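Local coordinates for protein acetyl-CoA acetyltransferase (Bacillus anthracis, PDB 3SS6) that probably catalyses acetyl-CoA acetyl transfer, the thiolase reaction that interconverts two acetyl-CoA molecules with acetoacetyl-CoA and CoA, at residues D313-N318 against E337-N342. Residues are numbered along the deposited sequence; the frame is centred on the assembly and turned at random. Where two conformers were deposited one is given.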
ATOM      1  N   ASP A 313      -4.187 -43.420  26.581  1.00 19.96           N
ATOM      2  CA  ASP A 313      -5.629 -43.464  26.799  1.00 20.25           C
ATOM      3  C   ASP A 313      -6.391 -42.553  25.839  1.00 20.15           C
ATOM      4  O   ASP A 313      -7.480 -42.905  25.369  1.00 22.46           O
ATOM      5  CB  ASP A 313      -5.956 -43.103  28.246  1.00 20.99           C
ATOM      6  CG  ASP A 313      -5.433 -44.129  29.230  1.00 25.04           C
ATOM      7  OD1 ASP A 313      -5.724 -45.333  29.041  1.00 25.44           O
ATOM      8  OD2 ASP A 313      -4.728 -43.738  30.185  1.00 22.96           O
ATOM      9  N   LEU A 314      -5.820 -41.380  25.569  1.00 18.40           N
ATOM     10  CA  LEU A 314      -6.388 -40.439  24.611  1.00 16.60           C
ATOM     11  C   LEU A 314      -5.287 -39.783  23.803  1.00 16.41           C
ATOM     12  O   LEU A 314      -4.181 -39.575  24.303  1.00 16.45           O
ATOM     13  CB  LEU A 314      -7.162 -39.335  25.325  1.00 15.39           C
ATOM     14  CG  LEU A 314      -8.468 -39.725  26.023  1.00 18.69           C
ATOM     15  CD1 LEU A 314      -9.050 -38.492  26.696  1.00 17.88           C
ATOM     16  CD2 LEU A 314      -9.484 -40.325  25.045  1.00 19.48           C
ATOM     17  N   LEU A 315      -5.602 -39.437  22.560  1.00 16.37           N
ATOM     18  CA  LEU A 315      -4.684 -38.670  21.732  1.00 12.54           C
ATOM     19  C   LEU A 315      -5.398 -37.466  21.128  1.00 14.48           C
ATOM     20  O   LEU A 315      -6.580 -37.536  20.766  1.00 14.91           O
ATOM     21  CB  LEU A 315      -4.088 -39.530  20.602  1.00 16.12           C
ATOM     22  CG  LEU A 315      -3.263 -40.778  20.943  1.00 16.15           C
ATOM     23  CD1 LEU A 315      -4.167 -41.986  21.138  1.00 20.71           C
ATOM     24  CD2 LEU A 315      -2.236 -41.063  19.841  1.00 18.91           C
ATOM     25  N   GLU A 316      -4.655 -36.374  21.007  1.00 14.58           N
ATOM     26  CA  GLU A 316      -5.059 -35.234  20.192  1.00 13.65           C
ATOM     27  C   GLU A 316      -4.039 -35.140  19.074  1.00 15.33           C
ATOM     28  O   GLU A 316      -2.859 -34.939  19.333  1.00 15.34           O
ATOM     29  CB  GLU A 316      -5.019 -33.937  20.999  1.00 14.23           C
ATOM     30  CG  GLU A 316      -6.182 -33.758  21.971  1.00 13.87           C
ATOM     31  CD  GLU A 316      -7.459 -33.334  21.276  1.00 18.36           C
ATOM     32  OE1 GLU A 316      -7.395 -32.444  20.405  1.00 17.67           O
ATOM     33  OE2 GLU A 316      -8.528 -33.894  21.600  1.00 21.59           O
ATOM     34  N   ILE A 317      -4.494 -35.340  17.844  1.00 15.04           N
ATOM     35  CA  ILE A 317      -3.668 -35.188  16.644  0.50 14.96           C
ATOM     36  C   ILE A 317      -4.316 -34.093  15.816  1.00 14.10           C
ATOM     37  O   ILE A 317      -5.379 -34.327  15.239  1.00 15.88           O
ATOM     38  CB  ILE A 317      -3.676 -36.471  15.776  0.50 15.58           C
ATOM     39  CG1 ILE A 317      -3.304 -37.709  16.600  0.50 16.91           C
ATOM     40  CG2 ILE A 317      -2.742 -36.307  14.573  0.50 17.07           C
ATOM     41  CD1 ILE A 317      -1.900 -37.670  17.158  0.50 15.33           C
ATOM     42  N   ASN A 318      -3.716 -32.911  15.747  1.00 13.91           N
ATOM     43  CA  ASN A 318      -4.454 -31.836  15.094  1.00 13.41           C
ATOM     44  C   ASN A 318      -4.846 -32.165  13.658  1.00 18.67           C
ATOM     45  O   ASN A 318      -4.037 -32.679  12.886  1.00 19.66           O
ATOM     46  CB  ASN A 318      -3.731 -30.495  15.152  1.00 16.69           C
ATOM     47  CG  ASN A 318      -4.566 -29.379  14.554  1.00 17.70           C
ATOM     48  OD1 ASN A 318      -5.734 -29.209  14.913  1.00 18.23           O
ATOM     49  ND2 ASN A 318      -3.993 -28.648  13.607  1.00 17.75           N
ATOM     50  N   GLU A 337     -11.294 -44.254  18.000  1.00 22.53           N
ATOM     51  CA  GLU A 337     -12.148 -44.044  19.169  1.00 22.42           C
ATOM     52  C   GLU A 337     -11.422 -43.386  20.340  1.00 23.40           C
ATOM     53  O   GLU A 337     -12.061 -42.887  21.273  1.00 21.86           O
ATOM     54  CB  GLU A 337     -12.793 -45.356  19.619  1.00 24.58           C
ATOM     55  CG  GLU A 337     -13.805 -45.902  18.616  1.00 30.89           C
ATOM     56  CD  GLU A 337     -14.535 -47.149  19.112  1.00 44.51           C
ATOM     57  OE1 GLU A 337     -15.557 -47.520  18.493  1.00 49.44           O
ATOM     58  OE2 GLU A 337     -14.085 -47.762  20.106  1.00 45.90           O
ATOM     59  N   LYS A 338     -10.092 -43.390  20.286  1.00 19.49           N
ATOM     60  CA  LYS A 338      -9.277 -42.740  21.309  1.00 19.90           C
ATOM     61  C   LYS A 338      -8.716 -41.402  20.855  1.00 20.10           C
ATOM     62  O   LYS A 338      -8.024 -40.735  21.620  1.00 20.35           O
ATOM     63  CB  LYS A 338      -8.107 -43.645  21.714  1.00 25.47           C
ATOM     64  CG  LYS A 338      -8.553 -45.010  22.167  1.00 31.33           C
ATOM     65  CD  LYS A 338      -7.612 -45.619  23.187  1.00 37.18           C
ATOM     66  CE  LYS A 338      -6.235 -45.839  22.622  1.00 38.23           C
ATOM     67  NZ  LYS A 338      -5.443 -46.780  23.491  1.00 39.08           N
ATOM     68  N   VAL A 339      -9.013 -41.004  19.623  1.00 18.04           N
ATOM     69  CA  VAL A 339      -8.345 -39.839  19.031  1.00 16.07           C
ATOM     70  C   VAL A 339      -9.305 -38.686  18.754  1.00 15.98           C
ATOM     71  O   VAL A 339     -10.364 -38.894  18.188  1.00 17.73           O
ATOM     72  CB  VAL A 339      -7.690 -40.224  17.680  1.00 15.85           C
ATOM     73  CG1 VAL A 339      -6.956 -39.021  17.090  1.00 16.70           C
ATOM     74  CG2 VAL A 339      -6.738 -41.404  17.864  1.00 16.43           C
ATOM     75  N   ASN A 340      -8.923 -37.469  19.140  1.00 15.06           N
ATOM     76  CA  ASN A 340      -9.736 -36.294  18.836  1.00 15.22           C
ATOM     77  C   ASN A 340     -11.203 -36.512  19.222  1.00 16.86           C
ATOM     78  O   ASN A 340     -12.116 -36.303  18.411  1.00 16.57           O
ATOM     79  CB  ASN A 340      -9.609 -35.949  17.347  1.00 16.52           C
ATOM     80  CG  ASN A 340      -8.193 -35.552  16.968  1.00 14.93           C
ATOM     81  OD1 ASN A 340      -7.401 -35.151  17.826  1.00 15.51           O
ATOM     82  ND2 ASN A 340      -7.866 -35.651  15.681  1.00 15.92           N
ATOM     83  N   VAL A 341     -11.426 -36.915  20.468  1.00 15.92           N
ATOM     84  CA  VAL A 341     -12.733 -37.450  20.843  1.00 18.14           C
ATOM     85  C   VAL A 341     -13.822 -36.387  20.962  1.00 18.49           C
ATOM     86  O   VAL A 341     -15.010 -36.725  21.001  1.00 19.81           O
ATOM     87  CB  VAL A 341     -12.681 -38.300  22.133  1.00 17.00           C
ATOM     88  CG1 VAL A 341     -11.730 -39.475  21.959  1.00 20.26           C
ATOM     89  CG2 VAL A 341     -12.285 -37.445  23.334  1.00 17.90           C
ATOM     90  N   ASN A 342     -13.418 -35.119  21.020  1.00 18.12           N
ATOM     91  CA  ASN A 342     -14.374 -34.010  20.999  1.00 17.10           C
ATOM     92  C   ASN A 342     -14.167 -33.136  19.769  1.00 16.38           C
ATOM     93  O   ASN A 342     -14.447 -31.941  19.790  1.00 19.05           O
ATOM     94  CB  ASN A 342     -14.269 -33.169  22.273  1.00 16.44           C
ATOM     95  CG  ASN A 342     -14.707 -33.932  23.507  1.00 17.73           C
ATOM     96  OD1 ASN A 342     -15.706 -34.644  23.482  1.00 20.76           O
ATOM     97  ND2 ASN A 342     -13.943 -33.810  24.587  1.00 17.32           N
TER
HETATM   98  O   HOH W   1      -8.986 -36.770  22.210  1.00 18.30           O
HETATM   99  O   HOH W   2      -6.523 -32.531  17.859  1.00 15.92           O
HETATM  100  O   HOH W   3     -11.035 -33.602  20.829  1.00 16.71           O
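The side-chain amide of Asn-340 pairs with the backbone of Ile-317: OD1 accepts from Ile-317 N at 2.9 Å, the donor tilted from the carbonyl plane, and ND2 donates to Ile-317 O, which lies close to the amide plane. Two bonds to one residue fix the flip of the amide. One of its faces rests on Asn-340's own neighbour, with Val-339 CG1 3.7 Å from Asn-340 CG. The Glu-316 carboxylate stands off beyond the OD1 end, on the side away from Val-339, its plane turned 54° from the amide. Glu-316 OE1 stays 3.7 Å from Asn-340 OD1; a water bridges these two acceptors, donating to both and giving OD1 a second bond. The bend at chi2 brings the carboxylate back over the loop, where two waters, accepting from Val-341 N and Asn-342 N respectively, lie within hydrogen-bonding distance of OE2. Backbone bonds supply the register: Leu-315 N reaches Lys-338 O (2.9 Å), and Asn-340 N reaches Leu-315 O (2.9 Å). This pattern defines a single parallel bridge between Leu-315 and Val-339. Strand 314-317 is the outermost strand on this side of the thiolase sheet, running into the family's Asn-Glu-Ala-Phe motif at Asn-318, while strand 374-381 bonds its other edge. After helix 322-332 the chain returns alongside, but Asn-340 adopts left-handed backbone angles (49°/53°), and its side chain takes over the pairing. The side chains of Leu-314 and Val-341 cross roughly at right angles, CD2 and CG1 3.9 Å apart. The Lys-338 chain passes Asp-313 O, CD at 3.5 Å, before NZ bonds to Ala-312 O; Asp-313 OD2 instead accepts from the backbone of Glu-373 and Lys-374.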